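Local coordinates for fucolectin-related protein (Streptococcus pneumoniae, PDB 2WMF) that probably hydrolyses glycosidic bonds in host blood-group carbohydrate antigens, as the catalytic module of a family 98 glycoside hydrolase, at residues A[176-181]-A[206-211]; A[202-207]-A[234-239]; A[299-304]-A[513-518]. One frame throughout, in Å; residues are numbered along the deposited sequence.

Contact 1 (A[176-181]-A[206-211]); sequences HFIWHD and NLVLAT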
loop_
_atom_site.group_PDB
_atom_site.type_symbol
_atom_site.label_atom_id
_atom_site.label_comp_id
_atom_site.label_asym_id
_atom_site.label_seq_id
_atom_site.Cartn_x
_atom_site.Cartn_y
_atom_site.Cartn_z
ATOM N N HIS A 176 18.893 -4.178 0.685
ATOM C CA HIS A 176 17.839 -3.883 -0.319
ATOM C C HIS A 176 17.865 -2.414 -0.780
ATOM O O HIS A 176 18.013 -1.505 0.026
ATOM C CB HIS A 176 16.454 -4.190 0.240
ATOM C CG HIS A 176 16.154 -5.654 0.362
ATOM N ND1 HIS A 176 16.411 -6.385 1.512
ATOM C CD2 HIS A 176 15.622 -6.519 -0.535
ATOM C CE1 HIS A 176 16.063 -7.647 1.300
ATOM N NE2 HIS A 176 15.567 -7.753 0.064
ATOM N N PHE A 177 17.681 -2.237 -2.078
ATOM C CA PHE A 177 17.456 -0.946 -2.704
ATOM C C PHE A 177 15.966 -0.886 -2.996
ATOM O O PHE A 177 15.422 -1.735 -3.721
ATOM C CB PHE A 177 18.258 -0.815 -4.002
ATOM C CG PHE A 177 18.180 0.570 -4.661
ATOM C CD1 PHE A 177 19.054 1.562 -4.287
ATOM C CD2 PHE A 177 17.170 0.870 -5.583
ATOM C CE1 PHE A 177 19.005 2.833 -4.844
ATOM C CE2 PHE A 177 17.104 2.115 -6.163
ATOM C CZ PHE A 177 17.998 3.109 -5.787
ATOM N N ILE A 178 15.316 0.126 -2.427
ATOM C CA ILE A 178 13.835 0.273 -2.519
ATOM C C ILE A 178 13.528 1.562 -3.278
ATOM O O ILE A 178 13.876 2.657 -2.817
ATOM C CB ILE A 178 13.156 0.266 -1.139
ATOM C CG1 ILE A 178 13.542 -1.009 -0.371
ATOM C CG2 ILE A 178 11.593 0.396 -1.281
ATOM C CD1 ILE A 178 12.863 -1.155 0.967
ATOM N N TRP A 179 12.860 1.405 -4.427
ATOM C CA TRP A 179 12.550 2.541 -5.317
ATOM C C TRP A 179 11.030 2.797 -5.377
ATOM O O TRP A 179 10.312 1.990 -5.935
ATOM C CB TRP A 179 13.094 2.284 -6.743
ATOM C CG TRP A 179 13.104 3.492 -7.646
ATOM C CD1 TRP A 179 12.362 4.644 -7.513
ATOM C CD2 TRP A 179 13.884 3.657 -8.831
ATOM N NE1 TRP A 179 12.629 5.498 -8.543
ATOM C CE2 TRP A 179 13.550 4.917 -9.378
ATOM C CE3 TRP A 179 14.828 2.853 -9.498
ATOM C CZ2 TRP A 179 14.160 5.405 -10.540
ATOM C CZ3 TRP A 179 15.419 3.314 -10.639
ATOM C CH2 TRP A 179 15.080 4.585 -11.163
ATOM N N HIS A 180 10.566 3.898 -4.779
ATOM C CA HIS A 180 9.150 4.294 -4.829
ATOM C C HIS A 180 8.977 5.343 -5.920
ATOM O O HIS A 180 9.611 6.420 -5.904
ATOM C CB HIS A 180 8.700 4.934 -3.502
ATOM C CG HIS A 180 8.565 3.983 -2.349
ATOM N ND1 HIS A 180 7.512 3.098 -2.219
ATOM C CD2 HIS A 180 9.315 3.847 -1.229
ATOM C CE1 HIS A 180 7.638 2.435 -1.077
ATOM N NE2 HIS A 180 8.713 2.874 -0.448
ATOM N N ASP A 181 8.087 5.064 -6.874
ATOM C CA ASP A 181 7.818 6.019 -7.967
ATOM C C ASP A 181 6.542 5.609 -8.685
ATOM O O ASP A 181 5.885 4.634 -8.292
ATOM C CB ASP A 181 9.043 6.157 -8.911
ATOM C CG ASP A 181 9.619 7.543 -8.923
ATOM O OD1 ASP A 181 8.818 8.503 -8.823
ATOM O OD2 ASP A 181 10.882 7.662 -8.989
ATOM N N ASN A 206 17.948 -8.166 -4.475
ATOM C CA ASN A 206 18.179 -7.006 -3.594
ATOM C C ASN A 206 17.336 -5.800 -3.962
ATOM O O ASN A 206 17.464 -4.761 -3.329
ATOM C CB ASN A 206 19.650 -6.604 -3.656
ATOM C CG ASN A 206 20.579 -7.759 -3.301
ATOM O OD1 ASN A 206 20.947 -7.964 -2.127
ATOM N ND2 ASN A 206 20.980 -8.490 -4.309
ATOM N N LEU A 207 16.451 -5.962 -4.950
ATOM C CA LEU A 207 15.688 -4.824 -5.485
ATOM C C LEU A 207 14.208 -4.942 -5.093
ATOM O O LEU A 207 13.615 -5.991 -5.248
ATOM C CB LEU A 207 15.774 -4.777 -7.006
ATOM C CG LEU A 207 15.114 -3.616 -7.769
ATOM C CD1 LEU A 207 15.625 -2.232 -7.234
ATOM C CD2 LEU A 207 15.287 -3.768 -9.290
ATOM N N VAL A 208 13.638 -3.838 -4.639
ATOM C CA VAL A 208 12.195 -3.697 -4.445
ATOM C C VAL A 208 11.733 -2.504 -5.283
ATOM O O VAL A 208 12.265 -1.393 -5.102
ATOM C CB VAL A 208 11.829 -3.406 -2.989
ATOM C CG1 VAL A 208 10.304 -3.317 -2.859
ATOM C CG2 VAL A 208 12.469 -4.477 -2.042
ATOM N N LEU A 209 10.792 -2.733 -6.208
ATOM C CA LEU A 209 10.199 -1.651 -6.999
ATOM C C LEU A 209 8.792 -1.424 -6.410
ATOM O O LEU A 209 8.076 -2.373 -6.061
ATOM C CB LEU A 209 10.184 -1.998 -8.488
ATOM C CG LEU A 209 11.585 -2.164 -9.131
ATOM C CD1 LEU A 209 11.514 -2.600 -10.627
ATOM C CD2 LEU A 209 12.441 -0.907 -8.858
ATOM N N ALA A 210 8.407 -0.168 -6.263
ATOM C CA ALA A 210 7.189 0.164 -5.517
ATOM C C ALA A 210 6.489 1.405 -6.029
ATOM O O ALA A 210 7.107 2.322 -6.548
ATOM C CB ALA A 210 7.513 0.293 -3.984
ATOM N N THR A 211 5.181 1.423 -5.839
ATOM C CA THR A 211 4.392 2.518 -6.323
ATOM C C THR A 211 4.478 3.727 -5.366
ATOM O O THR A 211 4.972 3.649 -4.246
ATOM C CB THR A 211 2.892 2.084 -6.476
ATOM O OG1 THR A 211 2.320 1.917 -5.164
ATOM C CG2 THR A 211 2.746 0.760 -7.283
#

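Contact 2 (A[202-207]-A[234-239]); sequences KYHKNL and LCDNWG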
loop_
_atom_site.group_PDB
_atom_site.type_symbol
_atom_site.label_atom_id
_atom_site.label_comp_id
_atom_site.label_asym_id
_atom_site.label_seq_id
_atom_site.Cartn_x
_atom_site.Cartn_y
_atom_site.Cartn_z
ATOM N N LYS A 202 20.601 -8.855 -12.789
ATOM C CA LYS A 202 21.656 -9.449 -11.941
ATOM C C LYS A 202 21.247 -9.471 -10.467
ATOM O O LYS A 202 21.453 -10.458 -9.750
ATOM C CB LYS A 202 22.966 -8.654 -12.037
ATOM C CG LYS A 202 23.734 -8.692 -13.339
ATOM C CD LYS A 202 24.932 -7.763 -13.198
ATOM C CE LYS A 202 25.996 -7.982 -14.272
ATOM N NZ LYS A 202 26.371 -6.693 -14.983
ATOM N N TYR A 203 20.662 -8.362 -10.009
ATOM C CA TYR A 203 20.528 -8.098 -8.578
ATOM C C TYR A 203 19.079 -8.025 -8.133
ATOM O O TYR A 203 18.784 -7.391 -7.120
ATOM C CB TYR A 203 21.266 -6.800 -8.205
ATOM C CG TYR A 203 22.722 -6.775 -8.614
ATOM C CD1 TYR A 203 23.593 -7.786 -8.208
ATOM C CD2 TYR A 203 23.230 -5.741 -9.414
ATOM C CE1 TYR A 203 24.941 -7.769 -8.585
ATOM C CE2 TYR A 203 24.559 -5.735 -9.803
ATOM C CZ TYR A 203 25.406 -6.740 -9.382
ATOM O OH TYR A 203 26.753 -6.708 -9.775
ATOM N N HIS A 204 18.207 -8.689 -8.888
ATOM C CA HIS A 204 16.768 -8.749 -8.571
ATOM C C HIS A 204 16.519 -9.134 -7.083
ATOM O O HIS A 204 15.583 -8.638 -6.460
ATOM C CB HIS A 204 16.024 -9.681 -9.540
ATOM C CG HIS A 204 16.536 -11.094 -9.550
ATOM N ND1 HIS A 204 17.503 -11.553 -10.423
ATOM C CD2 HIS A 204 16.207 -12.150 -8.771
ATOM C CE1 HIS A 204 17.744 -12.837 -10.161
ATOM N NE2 HIS A 204 16.976 -13.215 -9.164
ATOM N N LYS A 205 17.335 -10.042 -6.504
ATOM C CA LYS A 205 17.172 -10.398 -5.077
ATOM C C LYS A 205 17.150 -9.175 -4.146
ATOM O O LYS A 205 16.422 -9.161 -3.136
ATOM C CB LYS A 205 18.272 -11.379 -4.615
ATOM C CG LYS A 205 17.937 -12.003 -3.308
ATOM C CD LYS A 205 18.800 -13.150 -2.838
ATOM C CE LYS A 205 18.083 -13.740 -1.528
ATOM N NZ LYS A 205 16.701 -14.489 -1.557
ATOM N N ASN A 206 17.948 -8.166 -4.475
ATOM C CA ASN A 206 18.179 -7.006 -3.594
ATOM C C ASN A 206 17.336 -5.800 -3.962
ATOM O O ASN A 206 17.464 -4.761 -3.329
ATOM C CB ASN A 206 19.650 -6.604 -3.656
ATOM C CG ASN A 206 20.579 -7.759 -3.301
ATOM O OD1 ASN A 206 20.947 -7.964 -2.127
ATOM N ND2 ASN A 206 20.980 -8.490 -4.309
ATOM N N LEU A 207 16.451 -5.962 -4.950
ATOM C CA LEU A 207 15.688 -4.824 -5.485
ATOM C C LEU A 207 14.208 -4.942 -5.093
ATOM O O LEU A 207 13.615 -5.991 -5.248
ATOM C CB LEU A 207 15.774 -4.777 -7.006
ATOM C CG LEU A 207 15.114 -3.616 -7.769
ATOM C CD1 LEU A 207 15.625 -2.232 -7.234
ATOM C CD2 LEU A 207 15.287 -3.768 -9.290
ATOM N N LEU A 234 12.497 -9.244 -12.523
ATOM C CA LEU A 234 13.380 -8.076 -12.428
ATOM C C LEU A 234 13.562 -7.524 -11.002
ATOM O O LEU A 234 14.481 -6.769 -10.759
ATOM C CB LEU A 234 12.872 -6.985 -13.374
ATOM C CG LEU A 234 12.879 -7.350 -14.866
ATOM C CD1 LEU A 234 12.190 -6.279 -15.727
ATOM C CD2 LEU A 234 14.310 -7.628 -15.380
ATOM N N CYS A 235 12.678 -7.899 -10.068
ATOM C CA CYS A 235 12.827 -7.547 -8.655
ATOM C C CYS A 235 12.144 -8.672 -7.852
ATOM O O CYS A 235 11.133 -9.246 -8.277
ATOM C CB CYS A 235 12.216 -6.170 -8.357
ATOM S SG CYS A 235 10.436 -5.975 -8.775
ATOM N N ASP A 236 12.699 -9.025 -6.704
ATOM C CA ASP A 236 12.127 -10.185 -5.979
ATOM C C ASP A 236 10.902 -9.841 -5.129
ATOM O O ASP A 236 10.216 -10.733 -4.604
ATOM C CB ASP A 236 13.195 -10.875 -5.131
ATOM C CG ASP A 236 14.058 -11.849 -5.923
ATOM O OD1 ASP A 236 14.087 -11.734 -7.160
ATOM O OD2 ASP A 236 14.713 -12.716 -5.269
ATOM N N ASN A 237 10.694 -8.545 -4.938
ATOM C CA ASN A 237 9.570 -8.032 -4.160
ATOM C C ASN A 237 9.106 -6.739 -4.791
ATOM O O ASN A 237 9.907 -5.994 -5.384
ATOM C CB ASN A 237 9.998 -7.763 -2.702
ATOM C CG ASN A 237 10.325 -9.041 -1.966
ATOM O OD1 ASN A 237 9.418 -9.756 -1.523
ATOM N ND2 ASN A 237 11.645 -9.371 -1.847
ATOM N N TRP A 238 7.812 -6.490 -4.680
ATOM C CA TRP A 238 7.267 -5.169 -5.003
ATOM C C TRP A 238 6.405 -4.652 -3.852
ATOM O O TRP A 238 5.972 -5.418 -2.976
ATOM C CB TRP A 238 6.475 -5.161 -6.326
ATOM C CG TRP A 238 5.098 -5.784 -6.322
ATOM C CD1 TRP A 238 4.789 -7.107 -6.431
ATOM C CD2 TRP A 238 3.843 -5.085 -6.322
ATOM N NE1 TRP A 238 3.418 -7.280 -6.471
ATOM C CE2 TRP A 238 2.819 -6.048 -6.361
ATOM C CE3 TRP A 238 3.490 -3.737 -6.264
ATOM C CZ2 TRP A 238 1.462 -5.702 -6.390
ATOM C CZ3 TRP A 238 2.150 -3.412 -6.259
ATOM C CH2 TRP A 238 1.149 -4.389 -6.334
ATOM N N GLY A 239 6.056 -3.373 -3.923
ATOM C CA GLY A 239 5.120 -2.836 -2.960
ATOM C C GLY A 239 4.696 -1.420 -3.265
ATOM O O GLY A 239 4.572 -1.056 -4.445
HETATM O O HOH W 1 16.020 -14.663 -6.301
HETATM O O HOH W 2 13.833 -7.871 -3.191
HETATM O O HOH W 3 14.426 -13.020 -2.710
#

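Contact 3 (A[299-304]-A[513-518]); sequences FMTNDV and NWISKN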
loop_
_atom_site.group_PDB
_atom_site.type_symbol
_atom_site.label_atom_id
_atom_site.label_comp_id
_atom_site.label_asym_id
_atom_site.label_seq_id
_atom_site.Cartn_x
_atom_site.Cartn_y
_atom_site.Cartn_z
ATOM N N PHE A 299 1.578 7.755 10.944
ATOM C CA PHE A 299 2.507 7.115 11.878
ATOM C C PHE A 299 2.449 7.658 13.288
ATOM O O PHE A 299 1.892 7.014 14.163
ATOM C CB PHE A 299 3.945 7.129 11.307
ATOM C CG PHE A 299 4.966 6.414 12.166
ATOM C CD1 PHE A 299 4.645 5.221 12.867
ATOM C CD2 PHE A 299 6.261 6.916 12.252
ATOM C CE1 PHE A 299 5.597 4.577 13.644
ATOM C CE2 PHE A 299 7.215 6.282 13.027
ATOM C CZ PHE A 299 6.880 5.105 13.721
ATOM N N MET A 300 2.953 8.881 13.505
ATOM C CA MET A 300 3.236 9.326 14.892
ATOM C C MET A 300 3.537 10.838 14.880
ATOM O O MET A 300 4.165 11.341 13.969
ATOM C CB MET A 300 4.456 8.539 15.422
ATOM C CG MET A 300 4.698 8.515 16.851
ATOM S SD MET A 300 6.027 7.314 17.283
ATOM C CE MET A 300 7.464 8.035 16.532
ATOM N N THR A 301 3.098 11.529 15.932
ATOM C CA THR A 301 3.603 12.854 16.257
ATOM C C THR A 301 3.865 12.865 17.765
ATOM O O THR A 301 3.134 12.237 18.574
ATOM C CB THR A 301 2.647 14.022 15.859
ATOM O OG1 THR A 301 1.464 13.964 16.657
ATOM C CG2 THR A 301 2.326 13.984 14.274
ATOM N N ASN A 302 4.916 13.569 18.133
ATOM C CA ASN A 302 5.340 13.689 19.548
ATOM C C ASN A 302 5.460 12.312 20.233
ATOM O O ASN A 302 5.157 12.139 21.433
ATOM C CB ASN A 302 4.378 14.613 20.300
ATOM C CG ASN A 302 4.440 16.023 19.792
ATOM O OD1 ASN A 302 5.499 16.485 19.339
ATOM N ND2 ASN A 302 3.299 16.712 19.811
ATOM N N ASP A 303 5.948 11.338 19.448
ATOM C CA ASP A 303 6.088 9.943 19.866
ATOM C C ASP A 303 4.792 9.250 20.310
ATOM O O ASP A 303 4.810 8.198 20.941
ATOM C CB ASP A 303 7.180 9.835 20.958
ATOM C CG ASP A 303 8.601 9.839 20.393
ATOM O OD1 ASP A 303 8.786 9.664 19.174
ATOM O OD2 ASP A 303 9.563 9.992 21.188
ATOM N N VAL A 304 3.653 9.814 19.887
ATOM C CA VAL A 304 2.342 9.234 20.116
ATOM C C VAL A 304 1.792 8.659 18.801
ATOM O O VAL A 304 1.483 9.416 17.875
ATOM C CB VAL A 304 1.344 10.281 20.622
ATOM C CG1 VAL A 304 -0.036 9.639 20.923
ATOM C CG2 VAL A 304 1.932 10.976 21.887
ATOM N N ASN A 513 0.977 18.847 16.824
ATOM C CA ASN A 513 0.767 18.949 18.255
ATOM C C ASN A 513 -0.715 18.698 18.590
ATOM O O ASN A 513 -1.058 17.931 19.504
ATOM C CB ASN A 513 1.245 20.333 18.757
ATOM C CG ASN A 513 2.761 20.502 18.739
ATOM O OD1 ASN A 513 3.527 19.524 18.735
ATOM N ND2 ASN A 513 3.205 21.767 18.715
ATOM N N TRP A 514 -1.611 19.331 17.815
ATOM C CA TRP A 514 -3.040 19.133 17.989
ATOM C C TRP A 514 -3.375 17.641 17.825
ATOM O O TRP A 514 -4.178 17.061 18.585
ATOM C CB TRP A 514 -3.817 20.001 16.976
ATOM C CG TRP A 514 -5.288 19.929 17.185
ATOM C CD1 TRP A 514 -6.028 20.744 18.009
ATOM C CD2 TRP A 514 -6.196 18.982 16.629
ATOM N NE1 TRP A 514 -7.337 20.372 17.996
ATOM C CE2 TRP A 514 -7.490 19.296 17.156
ATOM C CE3 TRP A 514 -6.070 17.906 15.726
ATOM C CZ2 TRP A 514 -8.615 18.570 16.834
ATOM C CZ3 TRP A 514 -7.205 17.174 15.425
ATOM C CH2 TRP A 514 -8.465 17.509 15.974
ATOM N N ILE A 515 -2.802 17.023 16.799
ATOM C CA ILE A 515 -3.032 15.592 16.550
ATOM C C ILE A 515 -2.668 14.781 17.782
ATOM O O ILE A 515 -3.411 13.883 18.186
ATOM C CB ILE A 515 -2.245 15.112 15.265
ATOM C CG1 ILE A 515 -3.006 15.575 14.003
ATOM C CG2 ILE A 515 -2.056 13.574 15.260
ATOM C CD1 ILE A 515 -2.190 15.385 12.647
ATOM N N SER A 516 -1.521 15.060 18.366
ATOM C CA SER A 516 -1.050 14.251 19.505
ATOM C C SER A 516 -1.913 14.367 20.760
ATOM O O SER A 516 -1.852 13.494 21.630
ATOM C CB SER A 516 0.410 14.577 19.865
ATOM O OG SER A 516 0.533 15.849 20.504
ATOM N N LYS A 517 -2.705 15.445 20.850
ATOM C CA LYS A 517 -3.549 15.685 22.008
ATOM C C LYS A 517 -5.041 15.538 21.775
ATOM O O LYS A 517 -5.843 15.529 22.747
ATOM C CB LYS A 517 -3.263 17.076 22.537
ATOM C CG LYS A 517 -1.819 17.323 22.937
ATOM C CD LYS A 517 -1.512 16.638 24.263
ATOM C CE LYS A 517 -0.092 16.932 24.750
ATOM N NZ LYS A 517 0.961 16.673 23.683
ATOM N N ASN A 518 -5.456 15.433 20.513
ATOM C CA ASN A 518 -6.889 15.351 20.187
ATOM C C ASN A 518 -7.092 14.040 19.434
ATOM O O ASN A 518 -7.436 13.024 20.048
ATOM C CB ASN A 518 -7.335 16.554 19.376
ATOM C CG ASN A 518 -7.304 17.839 20.182
ATOM O OD1 ASN A 518 -8.362 18.277 20.653
ATOM N ND2 ASN A 518 -6.126 18.425 20.356
HETATM O O HOH W 4 5.184 18.125 16.795
#

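Contact 1 (A[176-181]-A[206-211])
Phe-177 N donates to the backbone O of Asn-206 over 2.8 Å, and this starts a parallel beta ladder. The same oxygen also takes a CA-H...O contact from His-176. Phe-177 then returns its own O to Val-208 N, Trp-179 N bonds to Val-208 O, and Ala-210 N bonds to Trp-179 O, this last one bent. Asp-181 N completes the series on Ala-210 O.

The two strands, 176-180 and 207-211, are neighbours in the eight-stranded barrel of a (beta/alpha)8 fold, and their side chains alternate between its two faces. Outside, Phe-177 and Leu-207 run side by side in the same direction; CD1 of Leu-207 meets the rim of the phenyl ring at CD2, 3.8 Å away. Further along, CD2 of Leu-209 rests 3.9 Å from CB of Trp-179. The indole itself leads off toward helix 184-192 and Phe-196. NE1 of Trp-179 donates within the ring plane to OD2 of Asp-181 (2.8 Å), on the lone pair facing away from the other oxygen, while OD1 is taken by Asn-151 N.

On the inner face Ile-178 lies alongside Val-208, with CG1 3.9 Å from CB. His-180 follows, its CG anti to the carbonyl carbon (chi1 -72°), which carries ND1 across to the neighbouring strand. There the imidazole packs closely on the Ala-210 methyl, ND1 and CE1 being its nearest atoms, and ND1 of His-180 gives a longer bond, 3.3 Å, to Thr-211 O, which lies near the imidazole plane. ND1 therefore serves as donor, and the bond probably helps to set the rotation of an imidazole directed into the barrel near the C-terminal ends of its strands, where active sites of this fold lie.

Contact 2 (A[202-207]-A[234-239])
Asp-236 lays its carboxylate against the backbone of Lys-205, with OD2 3.4 Å from CA, and the two side chains pass each other at a slant. The lysine chain extends from a CG anti to the backbone N (chi1 -166°) and bends at its last torsion; NZ remains 4.6 Å from OD2 of Asp-236, beyond a salt bridge. A water closes the gap, accepting from NZ of Lys-205 and donating to OD2 of Asp-236 over 2.6 Å. A second water donates to the same OD2 and takes a weak bond from His-204 NE2, so two waters solvate that oxygen.

The backbone is joined more directly. Asp-236 N donates to His-204 O at 2.9 Å from well above the carbonyl plane, while Leu-207 N, closing the 3-10 turn, reaches the same oxygen from the opposite face. One carbonyl thus satisfies two amides. A further, weak bond runs from Asp-236 N to Leu-207 O. A water donates to Leu-207 O at 2.8 Å and to Lys-205 O, and accepts from Asn-237 ND2. The asparagine is further held by Thr-288 at OD1 and by the carbonyl of Ile-33 at ND2.

Carbon packing joins the polar links: CG of Leu-207 lies 3.9 Å from CB of Cys-235, and its CD2 branch comes 3.4 Å from Leu-234 O. CB of His-204 borders that same carbonyl, and the imidazole is tied back through ND1 to Gln-201 O.

The contact therefore ties together two entries into adjacent barrel strands: the 3-10 turn between helix 194-203 and strand 207-212, and the loop between helix 219-231 and strand 237-243. Leu-234 packs on both helices, against Phe-197 and Gln-201 of one and Phe-229 of the other.

Contact 3 (A[299-304]-A[513-518])
Asn-513, in the final turns of helix 506-517, accepts at OD1 a nearly straight bond from Asn-302 ND2 (3.0 Å, 171°). Asn-302 belongs to a type I' beta turn, Thr-301 to Val-304, the tip of a tight beta hairpin formed by strands 300-301 and 304-305. This hairpin, which follows the last barrel strand, 289-293, and helix 295-298, docks here on a helix of the family 98 C-terminal region. The two amide groups are nearly coplanar although the side chains cross at about a right angle, and a water donates to OD1 of both. Ile-515 follows: its CG2 lies 3.8 Å from OG1 of Thr-301, which is hydrogen-bonded to Ala-512 O, one residue ahead of the segment.

Ser-516 faces the turn, its CB 3.4 Å from OG1 of Thr-301, and Val-304 packs loosely beside the same CB. OG of Ser-516 accepts the other hydrogen of Asn-302 ND2, again at 3.0 Å and close to the amide plane, so both N-H groups of the asparagine are used on the helix and its rotation is fixed. Lys-517 adds a weak bond from NZ to Ser-516 OG. That OG, placed between the backbone N and the carbonyl carbon (chi1 73°), in turn donates to Asn-513 O, one turn back, and the Ser-516 OG to Asn-513 O distance is 2.8 Å.

Contacts 1 and 2 lie side by side in the eight-stranded parallel barrel, their centres 8 Å apart. They share Asn-206 and Leu-207, the junction between the 3-10 turn after helix 194-203 and strand 207-212; the strand then pairs with 176-180 on one side and 237-243 on the other, making three successive barrel strands. Contact 3 comes later in the chain and lies apart, its centre about 29 Å from that of contact 1 and 35 Å from that of contact 2. It links residues more than 200 positions apart, bringing a hairpin following the last barrel strand against a helix of the C-terminal family region.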